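Local structure of oxidoreductase (Azotobacter vinelandii, 7D5M) at residues 145-150 against 282-287; 210-215 against 359-364; 272-275 against 280-283; 293-296 against 300-303. The protein binds NAD+ and, as a homologue of inositol dehydrogenase in the Gfo/Idh/MocA family, probably oxidises a sugar-like or polyol substrate. All coordinates share one frame; numbering follows the deposited sequence.

Overall arrangement
All four contacts build on or near the large mixed sheet that characterises the second half of Gfo/Idh/MocA oxidoreductases. Contact 1 is buried and largely aromatic and apolar, with no hydrogen bond across it: the start of helix 148-158 packs on the indole of Trp284 from strand 280-285. Contact 2, partly buried, sets helix 202-217 against the loop before helix 363-381, and its Tyr212 and Leu213 touch Ala145 and Trp284 of contact 1. Contacts 3 and 4 are strand pairings in the same sheet. Contact 3, which shares Leu282 and Glu283 with contact 1, is buried and carries a salt bridge, whereas contact 4 lies at the surface and uses water. A salt bridge from Arg274 to Glu295 ties these two together.

Contact 1 (145-150 against 282-287); sequences AGHQLI and LEWWDE
Trp284 of strand 280-285 lays its indole against His147, just ahead of helix 148-158, and Ile150 in its first turn, in a helix-on-sheet packing of the C-terminal alpha/beta domain of the Gfo/Idh/MocA fold. The indole gives up the most surface here. It reaches off the sheet because CG points away from the residue's own N (chi1 -175°), and it meets its two main partners in different ways. Ile150 comes over one face: CD1 stands 3.9 Å from the centroid of the Trp284 six-membered ring and only 16° off the ring normal, a CH-pi contact. On the opposite face the backbone N of Asp286, two residues on, lies 3.8 Å above the Trp284 ring plane, toward its rim. The indole is thus held between a methyl group and a peptide. His147 arrives at the indole edge instead, and the two rings are oblique, their planes 47° apart. Leu149 adds a looser apolar touch through CB near Trp284 CD1. No hydrogen bond crosses between the segments. The polar ends find partners close by in the chain: Trp284 NE1 donates to the carbonyl O of Pro289, which should fix the rotation of the indole, and His147 ND1 has a weak bond to Tyr144 O. Helix 202-217 packs here too, through Leu213 on Trp284 and Met217 on Ile150, while Leu329 and Ala332 of helix 329-349 touch His147. The closest approach between the segments is at the benzo edge, where His147 ND1 lies 3.5 Å from Trp284 CZ2.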
loop_
_atom_site.group_PDB
_atom_site.type_symbol
_atom_site.label_atom_id
_atom_site.label_comp_id
_atom_site.label_asym_id
_atom_site.label_seq_id
_atom_site.Cartn_x
_atom_site.Cartn_y
_atom_site.Cartn_z
ATOM N N ALA A 145 2.521 -16.940 15.879
ATOM C CA ALA A 145 3.576 -17.875 15.432
ATOM C C ALA A 145 2.962 -19.023 14.614
ATOM O O ALA A 145 3.730 -19.773 13.966
ATOM C CB ALA A 145 4.333 -18.376 16.631
ATOM N N GLY A 146 1.634 -19.162 14.634
ATOM C CA GLY A 146 0.897 -20.140 13.823
ATOM C C GLY A 146 0.803 -19.766 12.354
ATOM O O GLY A 146 0.404 -20.634 11.544
ATOM N N HIS A 147 1.083 -18.514 11.983
ATOM C CA HIS A 147 1.020 -18.067 10.565
ATOM C C HIS A 147 2.147 -18.734 9.770
ATOM O O HIS A 147 3.321 -18.620 10.194
ATOM C CB HIS A 147 1.047 -16.544 10.458
ATOM C CG HIS A 147 -0.278 -15.922 10.754
ATOM N ND1 HIS A 147 -0.481 -15.091 11.840
ATOM C CD2 HIS A 147 -1.468 -16.016 10.122
ATOM C CE1 HIS A 147 -1.743 -14.703 11.858
ATOM N NE2 HIS A 147 -2.361 -15.248 10.823
ATOM N N GLN A 148 1.793 -19.400 8.663
ATOM C CA GLN A 148 2.731 -20.165 7.794
ATOM C C GLN A 148 3.979 -19.336 7.473
ATOM O O GLN A 148 5.081 -19.919 7.400
ATOM C CB GLN A 148 2.060 -20.565 6.477
ATOM C CG GLN A 148 1.008 -21.665 6.611
ATOM C CD GLN A 148 -0.379 -21.172 6.955
ATOM O OE1 GLN A 148 -0.615 -20.607 8.024
ATOM N NE2 GLN A 148 -1.330 -21.446 6.080
ATOM N N LEU A 149 3.845 -18.029 7.232
ATOM C CA LEU A 149 5.001 -17.273 6.683
ATOM C C LEU A 149 6.046 -17.006 7.765
ATOM O O LEU A 149 7.171 -16.623 7.392
ATOM C CB LEU A 149 4.522 -15.993 6.000
ATOM C CG LEU A 149 3.833 -16.222 4.660
ATOM C CD1 LEU A 149 3.258 -14.920 4.139
ATOM C CD2 LEU A 149 4.791 -16.835 3.641
ATOM N N ILE A 150 5.727 -17.237 9.046
ATOM C CA ILE A 150 6.756 -17.180 10.123
ATOM C C ILE A 150 7.753 -18.326 9.886
ATOM O O ILE A 150 8.968 -18.066 9.937
ATOM C CB ILE A 150 6.135 -17.204 11.532
ATOM C CG1 ILE A 150 5.090 -16.102 11.729
ATOM C CG2 ILE A 150 7.220 -17.124 12.589
ATOM C CD1 ILE A 150 5.589 -14.703 11.409
ATOM N N LEU A 282 13.734 -9.279 5.528
ATOM C CA LEU A 282 12.325 -9.699 5.403
ATOM C C LEU A 282 11.514 -8.918 6.430
ATOM O O LEU A 282 12.069 -8.480 7.452
ATOM C CB LEU A 282 12.173 -11.218 5.523
ATOM C CG LEU A 282 12.730 -11.897 6.759
ATOM C CD1 LEU A 282 11.805 -11.732 7.952
ATOM C CD2 LEU A 282 12.953 -13.375 6.472
ATOM N N GLU A 283 10.227 -8.737 6.161
ATOM C CA GLU A 283 9.353 -7.984 7.086
ATOM C C GLU A 283 7.933 -8.537 7.021
ATOM O O GLU A 283 7.411 -8.745 5.924
ATOM C CB GLU A 283 9.381 -6.490 6.793
ATOM C CG GLU A 283 8.584 -5.682 7.809
ATOM C CD GLU A 283 8.725 -4.173 7.686
ATOM O OE1 GLU A 283 9.747 -3.720 7.147
ATOM O OE2 GLU A 283 7.805 -3.456 8.140
ATOM N N TRP A 284 7.345 -8.731 8.193
ATOM C CA TRP A 284 5.994 -9.316 8.359
ATOM C C TRP A 284 5.182 -8.400 9.265
ATOM O O TRP A 284 5.744 -7.879 10.229
ATOM C CB TRP A 284 6.106 -10.729 8.928
ATOM C CG TRP A 284 4.805 -11.462 9.039
ATOM C CD1 TRP A 284 4.181 -12.171 8.058
ATOM C CD2 TRP A 284 3.981 -11.587 10.213
ATOM N NE1 TRP A 284 3.016 -12.710 8.533
ATOM C CE2 TRP A 284 2.874 -12.386 9.853
ATOM C CE3 TRP A 284 4.042 -11.082 11.521
ATOM C CZ2 TRP A 284 1.850 -12.698 10.748
ATOM C CZ3 TRP A 284 3.040 -11.407 12.410
ATOM C CH2 TRP A 284 1.963 -12.213 12.034
ATOM N N TRP A 285 3.901 -8.250 8.948
ATOM C CA TRP A 285 2.944 -7.342 9.618
ATOM C C TRP A 285 1.680 -8.148 9.926
ATOM O O TRP A 285 1.106 -8.725 8.985
ATOM C CB TRP A 285 2.686 -6.159 8.685
ATOM C CG TRP A 285 1.664 -5.179 9.153
ATOM C CD1 TRP A 285 1.207 -4.978 10.423
ATOM C CD2 TRP A 285 1.005 -4.206 8.332
ATOM N NE1 TRP A 285 0.302 -3.953 10.443
ATOM C CE2 TRP A 285 0.153 -3.458 9.177
ATOM C CE3 TRP A 285 1.061 -3.891 6.973
ATOM C CZ2 TRP A 285 -0.655 -2.428 8.694
ATOM C CZ3 TRP A 285 0.259 -2.877 6.498
ATOM C CH2 TRP A 285 -0.583 -2.157 7.346
ATOM N N ASP A 286 1.283 -8.227 11.195
ATOM C CA ASP A 286 0.227 -9.172 11.644
ATOM C C ASP A 286 -1.117 -8.845 10.979
ATOM O O ASP A 286 -1.938 -9.774 10.836
ATOM C CB ASP A 286 0.126 -9.211 13.173
ATOM C CG ASP A 286 -0.443 -7.971 13.854
ATOM O OD1 ASP A 286 -0.353 -6.866 13.282
ATOM O OD2 ASP A 286 -0.955 -8.125 14.986
ATOM N N GLU A 287 -1.353 -7.595 10.574
ATOM C CA GLU A 287 -2.675 -7.188 10.032
ATOM C C GLU A 287 -2.826 -7.707 8.596
ATOM O O GLU A 287 -3.947 -7.736 8.091
ATOM C CB GLU A 287 -2.848 -5.672 10.106
ATOM C CG GLU A 287 -2.909 -5.153 11.530
ATOM C CD GLU A 287 -2.952 -3.640 11.599
ATOM O OE1 GLU A 287 -3.927 -3.047 11.073
ATOM O OE2 GLU A 287 -1.981 -3.062 12.107
#

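Contact 2 (210-215 against 359-364); sequences PLYLSE and RYPDIH
Tyr212 pushes the phenol end of its ring onto the pyrrolidine of Pro361, and this one pair makes up nearly all of the contact. The two side chains cross at about a right angle. CB of Pro361 approaches Tyr212 CZ to 3.7 Å, and CG of Pro361 lies 3.8 Å from Tyr212 CE2. The hydroxyl goes furthest in: Tyr212 OH is 3.3 Å from Pro361 CA. It is also near Pro361 N, but that tertiary amide nitrogen carries no hydrogen, so the approach is van der Waals packing and no hydrogen bond joins the segments. CG of Tyr212 stands opposite its own backbone N (chi1 -179°), which sends the ring outward from helix 202-217 to span the distance to the loop; the CA atoms of Tyr212 and Pro361 remain 8.4 Å apart. Asp362 occupies the N-cap of helix 363-381, its OD1 accepting from the backbone N of Ala365. The side chain of Pro361 is about 7 Å from that of Thr141, an NADH-binding residue, and about 9 Å from the bound NAD, so the contact lies near the cofactor site without touching the cofactor. Pro361 is tied by a backbone hydrogen bond to Val140 of strand 138-140, and Tyr142, beyond that strand, stacks on the Tyr212 ring. The tyrosine-proline pair therefore sits where helix 202-217, the entry to helix 363-381 and the last strand of the nucleotide-binding sheet come together.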
loop_
_atom_site.group_PDB
_atom_site.type_symbol
_atom_site.label_atom_id
_atom_site.label_comp_id
_atom_site.label_asym_id
_atom_site.label_seq_id
_atom_site.Cartn_x
_atom_site.Cartn_y
_atom_site.Cartn_z
ATOM N N PRO A 210 6.010 -10.084 19.232
ATOM C CA PRO A 210 7.027 -10.055 18.180
ATOM C C PRO A 210 8.388 -10.565 18.686
ATOM O O PRO A 210 9.149 -11.077 17.893
ATOM C CB PRO A 210 7.059 -8.586 17.730
ATOM C CG PRO A 210 6.498 -7.813 18.914
ATOM C CD PRO A 210 5.482 -8.748 19.544
ATOM N N LEU A 211 8.660 -10.450 19.990
ATOM C CA LEU A 211 9.876 -11.069 20.595
ATOM C C LEU A 211 9.848 -12.575 20.316
ATOM O O LEU A 211 10.847 -13.119 19.810
ATOM C CB LEU A 211 9.939 -10.802 22.100
ATOM C CG LEU A 211 11.188 -11.370 22.773
ATOM C CD1 LEU A 211 12.376 -10.457 22.538
ATOM C CD2 LEU A 211 10.954 -11.594 24.253
ATOM N N TYR A 212 8.725 -13.229 20.587
ATOM C CA TYR A 212 8.608 -14.683 20.333
ATOM C C TYR A 212 8.771 -14.965 18.831
ATOM O O TYR A 212 9.477 -15.916 18.474
ATOM C CB TYR A 212 7.315 -15.297 20.871
ATOM C CG TYR A 212 7.305 -16.771 20.572
ATOM C CD1 TYR A 212 8.226 -17.608 21.187
ATOM C CD2 TYR A 212 6.450 -17.320 19.627
ATOM C CE1 TYR A 212 8.286 -18.957 20.881
ATOM C CE2 TYR A 212 6.500 -18.670 19.312
ATOM C CZ TYR A 212 7.415 -19.493 19.948
ATOM O OH TYR A 212 7.472 -20.830 19.674
ATOM N N LEU A 213 8.177 -14.152 17.954
ATOM C CA LEU A 213 8.390 -14.335 16.496
ATOM C C LEU A 213 9.893 -14.307 16.196
ATOM O O LEU A 213 10.334 -15.139 15.410
ATOM C CB LEU A 213 7.634 -13.271 15.700
ATOM C CG LEU A 213 6.117 -13.296 15.861
ATOM C CD1 LEU A 213 5.483 -12.228 14.991
ATOM C CD2 LEU A 213 5.536 -14.669 15.527
ATOM N N SER A 214 10.669 -13.405 16.803
ATOM C CA SER A 214 12.132 -13.337 16.538
ATOM C C SER A 214 12.810 -14.623 17.022
ATOM O O SER A 214 13.775 -15.057 16.373
ATOM C CB SER A 214 12.776 -12.120 17.137
ATOM O OG SER A 214 12.946 -12.283 18.536
ATOM N N GLU A 215 12.316 -15.228 18.102
ATOM C CA GLU A 215 12.907 -16.482 18.655
ATOM C C GLU A 215 12.606 -17.656 17.717
ATOM O O GLU A 215 13.466 -18.537 17.567
ATOM C CB GLU A 215 12.398 -16.743 20.072
ATOM C CG GLU A 215 12.869 -15.685 21.047
ATOM C CD GLU A 215 12.449 -15.888 22.489
ATOM O OE1 GLU A 215 11.921 -16.973 22.810
ATOM O OE2 GLU A 215 12.672 -14.947 23.294
ATOM N N ARG A 359 7.172 -28.589 16.536
ATOM C CA ARG A 359 7.595 -27.218 16.911
ATOM C C ARG A 359 6.347 -26.436 17.309
ATOM O O ARG A 359 5.451 -26.270 16.468
ATOM C CB ARG A 359 8.277 -26.508 15.738
ATOM C CG ARG A 359 9.499 -27.231 15.190
ATOM C CD ARG A 359 10.759 -26.986 15.999
ATOM N NE ARG A 359 11.862 -27.803 15.495
ATOM C CZ ARG A 359 12.076 -29.081 15.807
ATOM N NH1 ARG A 359 11.268 -29.718 16.639
ATOM N NH2 ARG A 359 13.103 -29.724 15.283
ATOM N N TYR A 360 6.304 -25.942 18.540
ATOM C CA TYR A 360 5.201 -25.074 19.005
ATOM C C TYR A 360 5.697 -24.256 20.188
ATOM O O TYR A 360 6.669 -24.626 20.854
ATOM C CB TYR A 360 3.972 -25.919 19.344
ATOM C CG TYR A 360 4.245 -27.017 20.336
ATOM C CD1 TYR A 360 4.149 -26.792 21.700
ATOM C CD2 TYR A 360 4.652 -28.268 19.913
ATOM C CE1 TYR A 360 4.433 -27.789 22.620
ATOM C CE2 TYR A 360 4.936 -29.277 20.818
ATOM C CZ TYR A 360 4.819 -29.042 22.172
ATOM O OH TYR A 360 5.097 -30.044 23.051
ATOM N N PRO A 361 5.034 -23.121 20.475
ATOM C CA PRO A 361 5.363 -22.325 21.649
ATOM C C PRO A 361 5.035 -23.126 22.911
ATOM O O PRO A 361 3.900 -23.521 23.100
ATOM C CB PRO A 361 4.511 -21.053 21.549
ATOM C CG PRO A 361 3.766 -21.151 20.236
ATOM C CD PRO A 361 3.934 -22.548 19.687
ATOM N N ASP A 362 6.053 -23.367 23.725
ATOM C CA ASP A 362 5.987 -24.357 24.825
ATOM C C ASP A 362 6.399 -23.694 26.142
ATOM O O ASP A 362 6.518 -22.461 26.212
ATOM C CB ASP A 362 6.858 -25.566 24.484
ATOM C CG ASP A 362 8.327 -25.249 24.279
ATOM O OD1 ASP A 362 8.740 -24.092 24.537
ATOM O OD2 ASP A 362 9.052 -26.157 23.828
ATOM N N ILE A 363 6.608 -24.515 27.162
ATOM C CA ILE A 363 6.986 -24.049 28.521
ATOM C C ILE A 363 8.235 -23.162 28.411
ATOM O O ILE A 363 8.303 -22.136 29.105
ATOM C CB ILE A 363 7.183 -25.258 29.461
ATOM C CG1 ILE A 363 7.374 -24.813 30.912
ATOM C CG2 ILE A 363 8.327 -26.146 28.992
ATOM C CD1 ILE A 363 6.177 -24.099 31.510
ATOM N N HIS A 364 9.197 -23.542 27.571
ATOM C CA HIS A 364 10.501 -22.841 27.431
ATOM C C HIS A 364 10.268 -21.446 26.843
ATOM O O HIS A 364 10.886 -20.490 27.323
ATOM C CB HIS A 364 11.479 -23.667 26.589
ATOM C CG HIS A 364 11.672 -25.050 27.102
ATOM N ND1 HIS A 364 12.333 -25.303 28.279
ATOM C CD2 HIS A 364 11.291 -26.250 26.608
ATOM C CE1 HIS A 364 12.358 -26.607 28.489
ATOM N NE2 HIS A 364 11.718 -27.207 27.484
#

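Contact 3 (272-275 against 280-283); sequences KIRV and ASLE
The beta hairpin of strands 271-277 and 280-285, within the large mixed sheet, pairs Val275 with Leu282 as an antiparallel hydrogen-bonded pair and Arg274 with Glu283 as a non-hydrogen-bonded one. Val275 N gives its hydrogen to Leu282 O at 2.9 Å, and Leu282 N returns one to Val275 O at 3.0 Å. On the face toward helix 148-158, Val275 and Leu282 lie side by side, CG2 of the valine 3.9 Å from CD1 of the leucine. The other face carries charge. Arg274, extended from CG to NE, bends at its last torsion (chi4 83°) and gives NH1 to Glu283 OE1 at 2.9 Å. The carboxylate oxygen is met nearly end-on by one N-H, with the guanidinium and carboxylate planes 83° apart, not in a two-pronged bridge. Ser281 CB sits over one guanidinium face, toward its rim, 3.4 Å from Arg274 NH2, while Ser281 OG bonds to Ala265 O of a third subunit. Arg274 NH2 has Glu295 as a second acidic partner, and its NE reaches Asn264 of that third subunit. With two carboxylates sharing one guanidinium, the arginine is probably kept charged and firmly oriented at this subunit interface.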
loop_
_atom_site.group_PDB
_atom_site.type_symbol
_atom_site.label_atom_id
_atom_site.label_comp_id
_atom_site.label_asym_id
_atom_site.label_seq_id
_atom_site.Cartn_x
_atom_site.Cartn_y
_atom_site.Cartn_z
ATOM N N LYS A 272 4.809 -5.697 13.877
ATOM C CA LYS A 272 5.696 -5.895 12.714
ATOM C C LYS A 272 7.028 -6.451 13.204
ATOM O O LYS A 272 7.466 -6.115 14.320
ATOM C CB LYS A 272 5.871 -4.584 11.942
ATOM C CG LYS A 272 4.570 -3.906 11.512
ATOM C CD LYS A 272 4.712 -2.508 10.903
ATOM C CE LYS A 272 3.524 -2.161 10.032
ATOM N NZ LYS A 272 3.437 -0.716 9.705
ATOM N N ILE A 273 7.655 -7.274 12.378
ATOM C CA ILE A 273 9.045 -7.723 12.627
ATOM C C ILE A 273 9.806 -7.600 11.313
ATOM O O ILE A 273 9.326 -8.077 10.282
ATOM C CB ILE A 273 9.116 -9.137 13.228
ATOM C CG1 ILE A 273 10.573 -9.574 13.395
ATOM C CG2 ILE A 273 8.313 -10.147 12.425
ATOM C CD1 ILE A 273 10.759 -10.699 14.370
ATOM N N ARG A 274 10.932 -6.899 11.356
ATOM C CA ARG A 274 11.833 -6.774 10.191
ATOM C C ARG A 274 13.167 -7.375 10.613
ATOM O O ARG A 274 13.734 -6.918 11.617
ATOM C CB ARG A 274 11.987 -5.318 9.751
ATOM C CG ARG A 274 12.858 -5.140 8.516
ATOM C CD ARG A 274 12.966 -3.689 8.077
ATOM N NE ARG A 274 13.740 -3.542 6.858
ATOM C CZ ARG A 274 13.281 -3.704 5.623
ATOM N NH1 ARG A 274 12.015 -4.022 5.389
ATOM N NH2 ARG A 274 14.102 -3.538 4.602
ATOM N N VAL A 275 13.618 -8.387 9.897
ATOM C CA VAL A 275 14.956 -8.986 10.125
ATOM C C VAL A 275 15.846 -8.491 8.998
ATOM O O VAL A 275 15.496 -8.719 7.831
ATOM C CB VAL A 275 14.895 -10.520 10.181
ATOM C CG1 VAL A 275 16.274 -11.103 10.444
ATOM C CG2 VAL A 275 13.890 -10.998 11.212
ATOM N N ALA A 280 19.972 -9.002 2.553
ATOM C CA ALA A 280 18.524 -8.835 2.327
ATOM C C ALA A 280 17.816 -8.660 3.665
ATOM O O ALA A 280 18.386 -9.043 4.696
ATOM C CB ALA A 280 17.981 -10.029 1.569
ATOM N N SER A 281 16.601 -8.121 3.621
ATOM C CA SER A 281 15.683 -8.030 4.778
ATOM C C SER A 281 14.401 -8.807 4.483
ATOM O O SER A 281 14.048 -8.989 3.314
ATOM C CB SER A 281 15.366 -6.602 5.122
ATOM O OG SER A 281 16.542 -5.887 5.470
ATOM N N LEU A 282 13.734 -9.279 5.528
ATOM C CA LEU A 282 12.325 -9.699 5.403
ATOM C C LEU A 282 11.514 -8.918 6.430
ATOM O O LEU A 282 12.069 -8.480 7.452
ATOM C CB LEU A 282 12.173 -11.218 5.523
ATOM C CG LEU A 282 12.730 -11.897 6.759
ATOM C CD1 LEU A 282 11.805 -11.732 7.952
ATOM C CD2 LEU A 282 12.953 -13.375 6.472
ATOM N N GLU A 283 10.227 -8.737 6.161
ATOM C CA GLU A 283 9.353 -7.984 7.086
ATOM C C GLU A 283 7.933 -8.537 7.021
ATOM O O GLU A 283 7.411 -8.745 5.924
ATOM C CB GLU A 283 9.381 -6.490 6.793
ATOM C CG GLU A 283 8.584 -5.682 7.809
ATOM C CD GLU A 283 8.725 -4.173 7.686
ATOM O OE1 GLU A 283 9.747 -3.720 7.147
ATOM O OE2 GLU A 283 7.805 -3.456 8.140
#

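Contact 4 (293-296 against 300-303); sequences AFEI and PVQV
Phe294 and Gln302 face each other as an antiparallel hydrogen-bonded pair, exchanging two backbone bonds. The bond from Phe294 N to Gln302 O (2.9 Å) is nearly straight (175°), whereas the return bond from Gln302 N to Phe294 O is more bent (146°). Their side chains run alongside one another on the same face of the sheet: Gln302 CG lies beside its backbone N (chi1 -67°), and the extended chain carries NE2 along the ring, 3.6 Å from Phe294 CD2. On the other face, Glu295 lies beside Val301, its CG 3.8 Å from Val301 CG1. Two waters complete the pairing. One is gripped by four bonds, donating to Phe294 O and Pro300 O and accepting from Ile296 N and Gln302 NE2; it fills in for direct pairing where the strands part toward the turn, and probably helps to fix the amide of Gln302. The second bridges Glu295 OE2 and Gln302 O. Further out, Glu295 OE1 makes a salt bridge to Arg274, Phe294 packs on Ala280 of the neighbouring strand and on Leu162 in a loop, and Val301 packs on Gly266 of a third subunit. Strand 301-305 is outermost in this chain, yet Val301, Gln302 and Val303 pair antiparallel with a strand of a fourth subunit. The contact is thus an edge beta hairpin of the mixed sheet, through which that sheet continues into a neighbouring subunit of the tetramer.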
loop_
_atom_site.group_PDB
_atom_site.type_symbol
_atom_site.label_atom_id
_atom_site.label_comp_id
_atom_site.label_asym_id
_atom_site.label_seq_id
_atom_site.Cartn_x
_atom_site.Cartn_y
_atom_site.Cartn_z
ATOM N N ALA A 293 7.343 -9.524 3.079
ATOM C CA ALA A 293 8.262 -8.692 2.269
ATOM C C ALA A 293 9.631 -9.365 2.263
ATOM O O ALA A 293 10.085 -9.774 3.336
ATOM C CB ALA A 293 8.368 -7.290 2.815
ATOM N N PHE A 294 10.256 -9.480 1.097
ATOM C CA PHE A 294 11.618 -10.050 0.945
ATOM C C PHE A 294 12.402 -9.120 0.033
ATOM O O PHE A 294 12.066 -8.994 -1.147
ATOM C CB PHE A 294 11.586 -11.489 0.431
ATOM C CG PHE A 294 12.950 -12.087 0.184
ATOM C CD1 PHE A 294 13.965 -11.963 1.119
ATOM C CD2 PHE A 294 13.205 -12.806 -0.972
ATOM C CE1 PHE A 294 15.214 -12.525 0.886
ATOM C CE2 PHE A 294 14.447 -13.378 -1.191
ATOM C CZ PHE A 294 15.449 -13.229 -0.267
ATOM N N GLU A 295 13.399 -8.456 0.598
ATOM C CA GLU A 295 14.015 -7.266 -0.032
ATOM C C GLU A 295 15.526 -7.474 -0.109
ATOM O O GLU A 295 16.238 -7.132 0.851
ATOM C CB GLU A 295 13.596 -6.022 0.741
ATOM C CG GLU A 295 12.091 -5.951 0.938
ATOM C CD GLU A 295 11.575 -4.666 1.562
ATOM O OE1 GLU A 295 12.336 -4.006 2.312
ATOM O OE2 GLU A 295 10.406 -4.312 1.269
ATOM N N ILE A 296 15.981 -8.014 -1.236
ATOM C CA ILE A 296 17.433 -8.233 -1.491
ATOM C C ILE A 296 18.025 -6.881 -1.891
ATOM O O ILE A 296 17.474 -6.245 -2.827
ATOM C CB ILE A 296 17.660 -9.304 -2.572
ATOM C CG1 ILE A 296 17.059 -10.661 -2.193
ATOM C CG2 ILE A 296 19.142 -9.402 -2.898
ATOM C CD1 ILE A 296 16.986 -11.639 -3.343
ATOM N N PRO A 300 14.886 -5.801 -7.179
ATOM C CA PRO A 300 13.509 -5.396 -6.903
ATOM C C PRO A 300 13.021 -6.048 -5.607
ATOM O O PRO A 300 13.293 -7.226 -5.396
ATOM C CB PRO A 300 12.724 -5.934 -8.112
ATOM C CG PRO A 300 13.768 -6.003 -9.200
ATOM C CD PRO A 300 14.999 -6.496 -8.470
ATOM N N VAL A 301 12.303 -5.289 -4.781
ATOM C CA VAL A 301 11.622 -5.866 -3.592
ATOM C C VAL A 301 10.652 -6.937 -4.097
ATOM O O VAL A 301 10.148 -6.831 -5.242
ATOM C CB VAL A 301 10.929 -4.803 -2.717
ATOM C CG1 VAL A 301 11.932 -3.813 -2.147
ATOM C CG2 VAL A 301 9.809 -4.090 -3.447
ATOM N N GLN A 302 10.410 -7.943 -3.265
ATOM C CA GLN A 302 9.484 -9.049 -3.554
ATOM C C GLN A 302 8.474 -9.137 -2.415
ATOM O O GLN A 302 8.779 -8.699 -1.283
ATOM C CB GLN A 302 10.237 -10.371 -3.699
ATOM C CG GLN A 302 11.155 -10.428 -4.916
ATOM C CD GLN A 302 11.921 -11.729 -4.977
ATOM O OE1 GLN A 302 11.447 -12.730 -5.515
ATOM N NE2 GLN A 302 13.117 -11.730 -4.404
ATOM N N VAL A 303 7.321 -9.708 -2.723
ATOM C CA VAL A 303 6.321 -10.093 -1.695
ATOM C C VAL A 303 6.071 -11.592 -1.844
ATOM O O VAL A 303 5.692 -12.032 -2.934
ATOM C CB VAL A 303 5.032 -9.268 -1.839
ATOM C CG1 VAL A 303 3.950 -9.771 -0.901
ATOM C CG2 VAL A 303 5.287 -7.790 -1.600
HETATM O O HOH W 1 13.998 -8.978 -3.174
HETATM O O HOH W 2 8.292 -5.820 -0.447
#